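PDB 1A4E: peroxisomal catalase A from Saccharomyces cerevisiae, which catalyses the breakdown of hydrogen peroxide to water and oxygen with a heme cofactor, probably protecting the cell from peroxide made by peroxisomal oxidases. Local coordinates for residues 50-54 and 55-59; 343-346 and 347-350. All coordinates share one frame; numbering follows the deposited sequence.

Interactions 1 and 2 are both buried, and both reach the same heme, from different parts of the fold. Interaction 1 is a loop between helix 36-45 and strand 59-68; it has no backbone hydrogen bond of its own across residues 50-54 and 55-59, and its side chains turn to heme and azide, while a water links its backbone. Interaction 2 is the last turn of helix 332-348, held by main-chain bonds and meeting the heme mainly at a propionate. Their centres lie about 12 Å apart. They meet where Arg53 and Arg348 converge beside the propionates and where Ile50 packs on Leu349, and both border a second subunit.

Interaction 1 of 2, residues 50-54 and 55-59; sequences IPQRN and PHAHG. With HEM (protoporphyrin IX containing Fe), chain I; AZI (azide ion), chain H.
Arg53 and His56 present the flat groups, and they meet where CB of Arg53 lies 3.6 Å from the carbonyl O of His56. Heme C3D sits over the centre of the imidazole, 3.5 Å above its plane, and the azide lies at the ring edge. There NE2 donates to azide N3 at 2.9 Å, nearly straight at 166°, and more bent to N2. The guanidinium has a water in its plane at one edge; heme O2D approaches obliquely, with a weak bond from NH1 of 3.0 Å. A bend at chi3 (-87°) turns the guanidinium to that propionate, while NH2 bonds to Val312 O. The loop forms part of the distal side of the catalase heme pocket, where His56 works beside the other active-site residue, Asn129. ND1 of His56 is bound by Ser95, a second-shell contact that fixes the ring's rotation. An alanine at His56 would take away the ring over the heme, and is likely to leave the azide site without its N-H donor and Ser95 without its mate. Pro55, preceded by a cis peptide bond, brings CG to 3.5 Å from azide N1. Within the loop, Ala57 CB rests 3.4 Å from Arg53 O and against CB and CG of Gln52. The same water accepts from Arg53 N and lies 2.9 Å from Ala57 O, bridging two points of the same backbone.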
ATOM      1  N   ILE B  50       1.967 -10.620   2.147  1.00 22.60           N
ATOM      2  CA  ILE B  50       1.038  -9.885   1.302  1.00 22.68           C
ATOM      3  C   ILE B  50      -0.357 -10.379   1.704  1.00 22.80           C
ATOM      4  O   ILE B  50      -0.440 -11.440   2.333  1.00 20.88           O
ATOM      5  CB  ILE B  50       1.307 -10.169  -0.211  1.00 23.77           C
ATOM      6  CG1 ILE B  50       1.218 -11.652  -0.589  1.00 22.82           C
ATOM      7  CG2 ILE B  50       2.677  -9.589  -0.508  1.00 24.51           C
ATOM      8  CD1 ILE B  50       1.416 -11.921  -2.099  1.00 20.39           C
ATOM      9  N   PRO B  51      -1.489  -9.701   1.418  1.00 22.63           N
ATOM     10  CA  PRO B  51      -2.828 -10.186   1.750  1.00 22.02           C
ATOM     11  C   PRO B  51      -3.074 -11.505   1.032  1.00 23.00           C
ATOM     12  O   PRO B  51      -2.596 -11.704  -0.085  1.00 22.95           O
ATOM     13  CB  PRO B  51      -3.763  -9.098   1.289  1.00 20.66           C
ATOM     14  CG  PRO B  51      -2.904  -7.865   1.240  1.00 22.26           C
ATOM     15  CD  PRO B  51      -1.590  -8.422   0.715  1.00 22.93           C
ATOM     16  N   GLN B  52      -3.772 -12.449   1.659  1.00 23.69           N
ATOM     17  CA  GLN B  52      -4.114 -13.696   0.991  1.00 23.30           C
ATOM     18  C   GLN B  52      -5.205 -13.465  -0.049  1.00 21.57           C
ATOM     19  O   GLN B  52      -5.999 -12.529   0.056  1.00 22.67           O
ATOM     20  CB  GLN B  52      -4.605 -14.714   2.013  1.00 22.20           C
ATOM     21  CG  GLN B  52      -5.897 -14.296   2.723  1.00 23.32           C
ATOM     22  CD  GLN B  52      -6.405 -15.252   3.788  1.00 30.25           C
ATOM     23  OE1 GLN B  52      -7.604 -15.317   4.061  1.00 31.57           O
ATOM     24  NE2 GLN B  52      -5.531 -16.016   4.434  1.00 27.24           N
ATOM     25  N   ARG B  53      -5.222 -14.323  -1.069  1.00 21.93           N
ATOM     26  CA  ARG B  53      -6.267 -14.356  -2.090  1.00 21.90           C
ATOM     27  C   ARG B  53      -7.668 -14.386  -1.485  1.00 21.09           C
ATOM     28  O   ARG B  53      -7.896 -15.027  -0.460  1.00 21.12           O
ATOM     29  CB  ARG B  53      -6.052 -15.591  -2.947  1.00 20.79           C
ATOM     30  CG  ARG B  53      -5.352 -15.282  -4.237  1.00 25.56           C
ATOM     31  CD  ARG B  53      -4.864 -16.522  -4.957  1.00 25.85           C
ATOM     32  NE  ARG B  53      -3.556 -16.833  -4.430  1.00 35.43           N
ATOM     33  CZ  ARG B  53      -2.462 -16.946  -5.178  1.00 32.13           C
ATOM     34  NH1 ARG B  53      -2.460 -16.795  -6.494  1.00 33.44           N
ATOM     35  NH2 ARG B  53      -1.317 -17.180  -4.562  1.00 39.30           N
ATOM     36  N   ASN B  54      -8.618 -13.675  -2.086  1.00 21.97           N
ATOM     37  CA  ASN B  54      -9.994 -13.659  -1.605  1.00 24.32           C
ATOM     38  C   ASN B  54     -10.939 -13.997  -2.771  1.00 25.46           C
ATOM     39  O   ASN B  54     -11.177 -13.151  -3.630  1.00 26.47           O
ATOM     40  CB  ASN B  54     -10.299 -12.270  -1.026  1.00 22.40           C
ATOM     41  CG  ASN B  54     -11.638 -12.171  -0.311  1.00 23.55           C
ATOM     42  OD1 ASN B  54     -12.151 -13.134   0.256  1.00 28.06           O
ATOM     43  ND2 ASN B  54     -12.244 -10.986  -0.323  1.00 23.53           N
ATOM     44  N   PRO B  55     -11.481 -15.218  -2.907  1.00 25.77           N
ATOM     45  CA  PRO B  55     -11.164 -16.380  -2.079  1.00 23.47           C
ATOM     46  C   PRO B  55     -10.000 -17.196  -2.657  1.00 24.74           C
ATOM     47  O   PRO B  55      -9.194 -16.677  -3.439  1.00 24.37           O
ATOM     48  CB  PRO B  55     -12.503 -17.080  -2.034  1.00 22.65           C
ATOM     49  CG  PRO B  55     -12.968 -16.957  -3.471  1.00 23.91           C
ATOM     50  CD  PRO B  55     -12.570 -15.529  -3.833  1.00 24.85           C
ATOM     51  N   HIS B  56      -9.963 -18.493  -2.317  1.00 24.76           N
ATOM     52  CA  HIS B  56      -8.934 -19.445  -2.711  1.00 23.77           C
ATOM     53  C   HIS B  56      -7.586 -19.071  -2.121  1.00 24.74           C
ATOM     54  O   HIS B  56      -6.552 -19.150  -2.766  1.00 25.74           O
ATOM     55  CB  HIS B  56      -8.806 -19.532  -4.241  1.00 22.64           C
ATOM     56  CG  HIS B  56      -9.938 -20.230  -4.982  1.00 25.37           C
ATOM     57  ND1 HIS B  56      -9.934 -21.455  -5.497  1.00 26.50           N
ATOM     58  CD2 HIS B  56     -11.143 -19.656  -5.308  1.00 24.03           C
ATOM     59  CE1 HIS B  56     -11.066 -21.640  -6.127  1.00 24.24           C
ATOM     60  NE2 HIS B  56     -11.783 -20.553  -6.007  1.00 24.51           N
ATOM     61  N   ALA B  57      -7.577 -18.648  -0.858  1.00 25.76           N
ATOM     62  CA  ALA B  57      -6.357 -18.264  -0.162  1.00 26.47           C
ATOM     63  C   ALA B  57      -5.311 -19.368   0.007  1.00 25.21           C
ATOM     64  O   ALA B  57      -4.110 -19.140  -0.122  1.00 26.74           O
ATOM     65  CB  ALA B  57      -6.738 -17.739   1.212  1.00 23.61           C
ATOM     66  N   HIS B  58      -5.771 -20.591   0.259  1.00 23.99           N
ATOM     67  CA  HIS B  58      -4.905 -21.730   0.491  1.00 23.79           C
ATOM     68  C   HIS B  58      -4.738 -22.554  -0.776  1.00 25.49           C
ATOM     69  O   HIS B  58      -5.738 -22.970  -1.361  1.00 26.64           O
ATOM     70  CB  HIS B  58      -5.512 -22.586   1.601  1.00 25.21           C
ATOM     71  CG  HIS B  58      -4.566 -23.684   2.032  1.00 25.70           C
ATOM     72  ND1 HIS B  58      -3.416 -23.521   2.661  1.00 30.93           N
ATOM     73  CD2 HIS B  58      -4.741 -25.021   1.810  1.00 28.28           C
ATOM     74  CE1 HIS B  58      -2.873 -24.693   2.836  1.00 29.16           C
ATOM     75  NE2 HIS B  58      -3.680 -25.584   2.322  1.00 30.16           N
ATOM     76  N   GLY B  59      -3.493 -22.840  -1.181  1.00 23.56           N
ATOM     77  CA  GLY B  59      -3.243 -23.607  -2.390  1.00 19.28           C
ATOM     78  C   GLY B  59      -1.836 -24.181  -2.521  1.00 22.48           C
ATOM     79  O   GLY B  59      -0.990 -24.073  -1.633  1.00 22.56           O
TER
HETATM   80  CHA HEM I 503      -9.943 -16.802  -7.393  1.00 19.73           C
HETATM   81  CHB HEM I 503     -13.441 -13.587  -8.062  1.00 23.08           C
HETATM   82  CHC HEM I 503     -16.272 -17.056  -9.753  1.00 22.82           C
HETATM   83  CHD HEM I 503     -12.447 -19.958 -10.038  1.00 22.32           C
HETATM   84  C1A HEM I 503     -10.710 -15.656  -7.277  1.00 21.81           C
HETATM   85  C2A HEM I 503     -10.186 -14.373  -6.850  1.00 23.86           C
HETATM   86  C3A HEM I 503     -11.141 -13.450  -7.121  1.00 24.23           C
HETATM   87  C4A HEM I 503     -12.259 -14.174  -7.677  1.00 24.64           C
HETATM   88  CMA HEM I 503     -11.056 -11.940  -6.962  1.00 18.86           C
HETATM   89  CAA HEM I 503      -8.801 -14.110  -6.289  1.00 21.71           C
HETATM   90  CBA HEM I 503      -7.935 -13.515  -7.378  1.00 26.71           C
HETATM   91  CGA HEM I 503      -6.523 -13.176  -6.956  1.00 25.96           C
HETATM   92  O1A HEM I 503      -6.311 -12.525  -5.935  1.00 23.24           O
HETATM   93  O2A HEM I 503      -5.623 -13.561  -7.685  1.00 25.56           O
HETATM   94  C1B HEM I 503     -14.514 -14.253  -8.611  1.00 24.72           C
HETATM   95  C2B HEM I 503     -15.782 -13.628  -8.900  1.00 24.26           C
HETATM   96  C3B HEM I 503     -16.640 -14.632  -9.286  1.00 25.35           C
HETATM   97  C4B HEM I 503     -15.846 -15.851  -9.245  1.00 22.07           C
HETATM   98  CMB HEM I 503     -16.033 -12.131  -8.749  1.00 21.13           C
HETATM   99  CAB HEM I 503     -17.994 -14.586  -9.643  1.00 24.06           C
HETATM  100  CBB HEM I 503     -18.807 -13.402  -9.959  1.00 19.20           C
HETATM  101  C1C HEM I 503     -15.471 -18.151 -10.008  1.00 23.54           C
HETATM  102  C2C HEM I 503     -15.878 -19.270 -10.826  1.00 25.62           C
HETATM  103  C3C HEM I 503     -14.780 -20.069 -10.971  1.00 24.85           C
HETATM  104  C4C HEM I 503     -13.714 -19.429 -10.223  1.00 24.42           C
HETATM  105  CMC HEM I 503     -17.267 -19.443 -11.435  1.00 22.45           C
HETATM  106  CAC HEM I 503     -14.656 -21.228 -11.722  1.00 21.23           C
HETATM  107  CBC HEM I 503     -14.886 -21.278 -13.150  1.00 21.98           C
HETATM  108  C1D HEM I 503     -11.430 -19.358  -9.320  1.00 20.59           C
HETATM  109  C2D HEM I 503     -10.125 -19.934  -9.113  1.00 20.58           C
HETATM  110  C3D HEM I 503      -9.440 -19.058  -8.347  1.00 21.91           C
HETATM  111  C4D HEM I 503     -10.311 -17.942  -8.093  1.00 20.82           C
HETATM  112  CMD HEM I 503      -9.604 -21.254  -9.665  1.00 18.73           C
HETATM  113  CAD HEM I 503      -8.036 -19.239  -7.805  1.00 19.85           C
HETATM  114  CBD HEM I 503      -6.939 -18.726  -8.711  1.00 19.80           C
HETATM  115  CGD HEM I 503      -5.582 -19.016  -8.098  1.00 25.52           C
HETATM  116  O1D HEM I 503      -5.260 -20.178  -7.889  1.00 28.56           O
HETATM  117  O2D HEM I 503      -4.837 -18.087  -7.810  1.00 25.20           O
HETATM  118  NA  HEM I 503     -11.978 -15.518  -7.811  1.00 23.44           N
HETATM  119  NB  HEM I 503     -14.548 -15.607  -8.847  1.00 23.35           N
HETATM  120  NC  HEM I 503     -14.134 -18.228  -9.680  1.00 24.80           N
HETATM  121  ND  HEM I 503     -11.535 -18.125  -8.704  1.00 20.60           N
HETATM  122 FE   HEM I 503     -13.059 -16.887  -8.721  1.00 20.84          FE
HETATM  123  N1  AZI H 504     -13.732 -17.506  -6.838  1.00 25.26           N
HETATM  124  N2  AZI H 504     -14.163 -18.832  -6.769  1.00 27.48           N
HETATM  125  N3  AZI H 504     -14.597 -20.158  -6.698  1.00 27.80           N
HETATM  126  O   HOH W   1      -3.229 -16.591  -1.149  1.00 22.53           O

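Interaction 2 of 2, residues 343-346 and 347-350. With HEM (protoporphyrin IX containing Fe), chain I.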
ATOM      1  N   ASP B 343      -8.048  -6.667 -11.075  1.00 25.45           N
ATOM      2  CA  ASP B 343      -8.241  -5.657 -10.049  1.00 24.83           C
ATOM      3  C   ASP B 343      -7.709  -6.143  -8.703  1.00 25.46           C
ATOM      4  O   ASP B 343      -7.065  -5.391  -7.970  1.00 24.85           O
ATOM      5  CB  ASP B 343      -9.726  -5.342  -9.943  1.00 23.15           C
ATOM      6  CG  ASP B 343     -10.072  -4.319  -8.868  1.00 27.40           C
ATOM      7  OD1 ASP B 343      -9.712  -3.156  -9.008  1.00 26.90           O
ATOM      8  OD2 ASP B 343     -10.707  -4.677  -7.882  1.00 24.51           O
ATOM      9  N   ALA B 344      -7.988  -7.412  -8.374  1.00 23.92           N
ATOM     10  CA  ALA B 344      -7.501  -8.003  -7.140  1.00 23.85           C
ATOM     11  C   ALA B 344      -5.982  -8.078  -7.182  1.00 23.66           C
ATOM     12  O   ALA B 344      -5.335  -7.843  -6.167  1.00 25.84           O
ATOM     13  CB  ALA B 344      -8.050  -9.408  -6.965  1.00 19.86           C
ATOM     14  N   HIS B 345      -5.398  -8.323  -8.362  1.00 22.14           N
ATOM     15  CA  HIS B 345      -3.953  -8.424  -8.527  1.00 22.39           C
ATOM     16  C   HIS B 345      -3.263  -7.091  -8.283  1.00 23.58           C
ATOM     17  O   HIS B 345      -2.180  -7.052  -7.701  1.00 23.75           O
ATOM     18  CB  HIS B 345      -3.602  -8.893  -9.941  1.00 21.01           C
ATOM     19  CG  HIS B 345      -4.178 -10.241 -10.359  1.00 24.97           C
ATOM     20  ND1 HIS B 345      -4.393 -10.666 -11.600  1.00 25.53           N
ATOM     21  CD2 HIS B 345      -4.595 -11.237  -9.504  1.00 24.83           C
ATOM     22  CE1 HIS B 345      -4.922 -11.864 -11.526  1.00 22.69           C
ATOM     23  NE2 HIS B 345      -5.040 -12.198 -10.263  1.00 23.05           N
ATOM     24  N   ARG B 346      -3.887  -5.985  -8.726  1.00 23.01           N
ATOM     25  CA  ARG B 346      -3.334  -4.646  -8.543  1.00 22.20           C
ATOM     26  C   ARG B 346      -3.245  -4.296  -7.070  1.00 21.20           C
ATOM     27  O   ARG B 346      -2.289  -3.656  -6.647  1.00 21.79           O
ATOM     28  CB  ARG B 346      -4.196  -3.605  -9.265  1.00 19.63           C
ATOM     29  CG  ARG B 346      -4.092  -3.786 -10.771  1.00 18.82           C
ATOM     30  CD  ARG B 346      -5.095  -2.933 -11.531  1.00 20.77           C
ATOM     31  NE  ARG B 346      -5.125  -3.352 -12.928  1.00 24.87           N
ATOM     32  CZ  ARG B 346      -6.246  -3.776 -13.533  1.00 23.40           C
ATOM     33  NH1 ARG B 346      -7.410  -3.832 -12.905  1.00 20.69           N
ATOM     34  NH2 ARG B 346      -6.193  -4.229 -14.779  1.00 23.55           N
ATOM     35  N   TYR B 347      -4.210  -4.761  -6.278  1.00 20.58           N
ATOM     36  CA  TYR B 347      -4.196  -4.584  -4.841  1.00 20.41           C
ATOM     37  C   TYR B 347      -3.217  -5.491  -4.098  1.00 22.23           C
ATOM     38  O   TYR B 347      -2.377  -5.020  -3.336  1.00 24.66           O
ATOM     39  CB  TYR B 347      -5.591  -4.829  -4.302  1.00 16.66           C
ATOM     40  CG  TYR B 347      -5.648  -4.760  -2.790  1.00 17.67           C
ATOM     41  CD1 TYR B 347      -5.440  -3.555  -2.112  1.00 16.57           C
ATOM     42  CD2 TYR B 347      -5.925  -5.934  -2.098  1.00 16.47           C
ATOM     43  CE1 TYR B 347      -5.520  -3.542  -0.717  1.00 15.91           C
ATOM     44  CE2 TYR B 347      -6.001  -5.920  -0.711  1.00 18.92           C
ATOM     45  CZ  TYR B 347      -5.811  -4.723  -0.034  1.00 18.87           C
ATOM     46  OH  TYR B 347      -5.935  -4.729   1.336  1.00 24.17           O
ATOM     47  N   ARG B 348      -3.394  -6.796  -4.303  1.00 22.84           N
ATOM     48  CA  ARG B 348      -2.687  -7.856  -3.598  1.00 24.44           C
ATOM     49  C   ARG B 348      -1.199  -7.969  -3.892  1.00 23.40           C
ATOM     50  O   ARG B 348      -0.386  -8.262  -3.011  1.00 26.09           O
ATOM     51  CB  ARG B 348      -3.403  -9.163  -3.934  1.00 22.47           C
ATOM     52  CG  ARG B 348      -2.915 -10.446  -3.291  1.00 23.71           C
ATOM     53  CD  ARG B 348      -3.659 -11.586  -3.968  1.00 24.25           C
ATOM     54  NE  ARG B 348      -2.710 -12.609  -4.360  1.00 29.25           N
ATOM     55  CZ  ARG B 348      -2.597 -13.043  -5.604  1.00 29.78           C
ATOM     56  NH1 ARG B 348      -3.345 -12.580  -6.587  1.00 37.23           N
ATOM     57  NH2 ARG B 348      -1.671 -13.936  -5.876  1.00 36.84           N
ATOM     58  N   LEU B 349      -0.846  -7.738  -5.152  1.00 22.22           N
ATOM     59  CA  LEU B 349       0.535  -7.851  -5.570  1.00 21.93           C
ATOM     60  C   LEU B 349       1.144  -6.505  -5.894  1.00 22.50           C
ATOM     61  O   LEU B 349       2.310  -6.281  -5.577  1.00 28.76           O
ATOM     62  CB  LEU B 349       0.621  -8.770  -6.785  1.00 20.07           C
ATOM     63  CG  LEU B 349       0.124 -10.199  -6.584  1.00 21.77           C
ATOM     64  CD1 LEU B 349      -0.047 -10.890  -7.928  1.00 17.30           C
ATOM     65  CD2 LEU B 349       1.094 -10.927  -5.672  1.00 20.03           C
ATOM     66  N   GLY B 350       0.373  -5.595  -6.494  1.00 24.44           N
ATOM     67  CA  GLY B 350       0.882  -4.281  -6.856  1.00 22.26           C
ATOM     68  C   GLY B 350       0.525  -3.903  -8.288  1.00 23.09           C
ATOM     69  O   GLY B 350       0.194  -4.768  -9.096  1.00 24.59           O
TER
HETATM   70  CHA HEM I 503      -9.943 -16.802  -7.393  1.00 19.73           C
HETATM   71  CHB HEM I 503     -13.441 -13.587  -8.062  1.00 23.08           C
HETATM   72  CHC HEM I 503     -16.272 -17.056  -9.753  1.00 22.82           C
HETATM   73  CHD HEM I 503     -12.447 -19.958 -10.038  1.00 22.32           C
HETATM   74  C1A HEM I 503     -10.710 -15.656  -7.277  1.00 21.81           C
HETATM   75  C2A HEM I 503     -10.186 -14.373  -6.850  1.00 23.86           C
HETATM   76  C3A HEM I 503     -11.141 -13.450  -7.121  1.00 24.23           C
HETATM   77  C4A HEM I 503     -12.259 -14.174  -7.677  1.00 24.64           C
HETATM   78  CMA HEM I 503     -11.056 -11.940  -6.962  1.00 18.86           C
HETATM   79  CAA HEM I 503      -8.801 -14.110  -6.289  1.00 21.71           C
HETATM   80  CBA HEM I 503      -7.935 -13.515  -7.378  1.00 26.71           C
HETATM   81  CGA HEM I 503      -6.523 -13.176  -6.956  1.00 25.96           C
HETATM   82  O1A HEM I 503      -6.311 -12.525  -5.935  1.00 23.24           O
HETATM   83  O2A HEM I 503      -5.623 -13.561  -7.685  1.00 25.56           O
HETATM   84  C1B HEM I 503     -14.514 -14.253  -8.611  1.00 24.72           C
HETATM   85  C2B HEM I 503     -15.782 -13.628  -8.900  1.00 24.26           C
HETATM   86  C3B HEM I 503     -16.640 -14.632  -9.286  1.00 25.35           C
HETATM   87  C4B HEM I 503     -15.846 -15.851  -9.245  1.00 22.07           C
HETATM   88  CMB HEM I 503     -16.033 -12.131  -8.749  1.00 21.13           C
HETATM   89  CAB HEM I 503     -17.994 -14.586  -9.643  1.00 24.06           C
HETATM   90  CBB HEM I 503     -18.807 -13.402  -9.959  1.00 19.20           C
HETATM   91  C1C HEM I 503     -15.471 -18.151 -10.008  1.00 23.54           C
HETATM   92  C2C HEM I 503     -15.878 -19.270 -10.826  1.00 25.62           C
HETATM   93  C3C HEM I 503     -14.780 -20.069 -10.971  1.00 24.85           C
HETATM   94  C4C HEM I 503     -13.714 -19.429 -10.223  1.00 24.42           C
HETATM   95  CMC HEM I 503     -17.267 -19.443 -11.435  1.00 22.45           C
HETATM   96  CAC HEM I 503     -14.656 -21.228 -11.722  1.00 21.23           C
HETATM   97  CBC HEM I 503     -14.886 -21.278 -13.150  1.00 21.98           C
HETATM   98  C1D HEM I 503     -11.430 -19.358  -9.320  1.00 20.59           C
HETATM   99  C2D HEM I 503     -10.125 -19.934  -9.113  1.00 20.58           C
HETATM  100  C3D HEM I 503      -9.440 -19.058  -8.347  1.00 21.91           C
HETATM  101  C4D HEM I 503     -10.311 -17.942  -8.093  1.00 20.82           C
HETATM  102  CMD HEM I 503      -9.604 -21.254  -9.665  1.00 18.73           C
HETATM  103  CAD HEM I 503      -8.036 -19.239  -7.805  1.00 19.85           C
HETATM  104  CBD HEM I 503      -6.939 -18.726  -8.711  1.00 19.80           C
HETATM  105  CGD HEM I 503      -5.582 -19.016  -8.098  1.00 25.52           C
HETATM  106  O1D HEM I 503      -5.260 -20.178  -7.889  1.00 28.56           O
HETATM  107  O2D HEM I 503      -4.837 -18.087  -7.810  1.00 25.20           O
HETATM  108  NA  HEM I 503     -11.978 -15.518  -7.811  1.00 23.44           N
HETATM  109  NB  HEM I 503     -14.548 -15.607  -8.847  1.00 23.35           N
HETATM  110  NC  HEM I 503     -14.134 -18.228  -9.680  1.00 24.80           N
HETATM  111  ND  HEM I 503     -11.535 -18.125  -8.704  1.00 20.60           N
HETATM  112 FE   HEM I 503     -13.059 -16.887  -8.721  1.00 20.84          FE
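Main-chain hydrogen bonds join residues 343-346 to 347-350 over one helical turn. Arg348 N donates to Ala344 O at 2.9 Å, nearly straight at 171°, whereas Tyr347 N to Asp343 O is weak. At the helix end the carbonyl of His345 takes two donors, Leu349 N at 3.0 Å and tilted from the carbonyl plane, and Gly350 N, which lies in that plane. The second of these spans five residues instead of four, so the last turn widens as it ends. Gly350 leaves helical geometry with phi 132°, where a side chain would be jammed against the carbonyl O of Leu349; its own O receives a CA-H...O contact from Arg346.

Polar side-chain contacts centre on a heme propionate. His345 and Arg348 run side by side, ring and guanidinium planes 71° apart, with His345 CD2 at the guanidinium edge, 3.4 Å from NH1. Propionate O2A lies in the plane of the His345 ring at its edge, weakly bonded to NE2 at 3.0 Å. The same oxygen is 2.7 Å from NH1 of Arg348, whose chain, CG anti to the backbone N, bends at chi3 to reach it; this cation would probably stabilise the carboxylate. Arg348 NH2 turns instead to the carbonyls of Glu313 and Ala315. Outward, Asp343 OD2 bonds Asn46 of the second subunit and salt-bridges Arg47 there; Tyr347 OH bonds Asn49 O of that subunit.

Apolar contact comes from Leu349, whose CG covers one guanidinium face 4.0 Å above its plane. All this belongs to the C-terminal end of the catalase proximal helix, which carries the heme's axial ligand Tyr341.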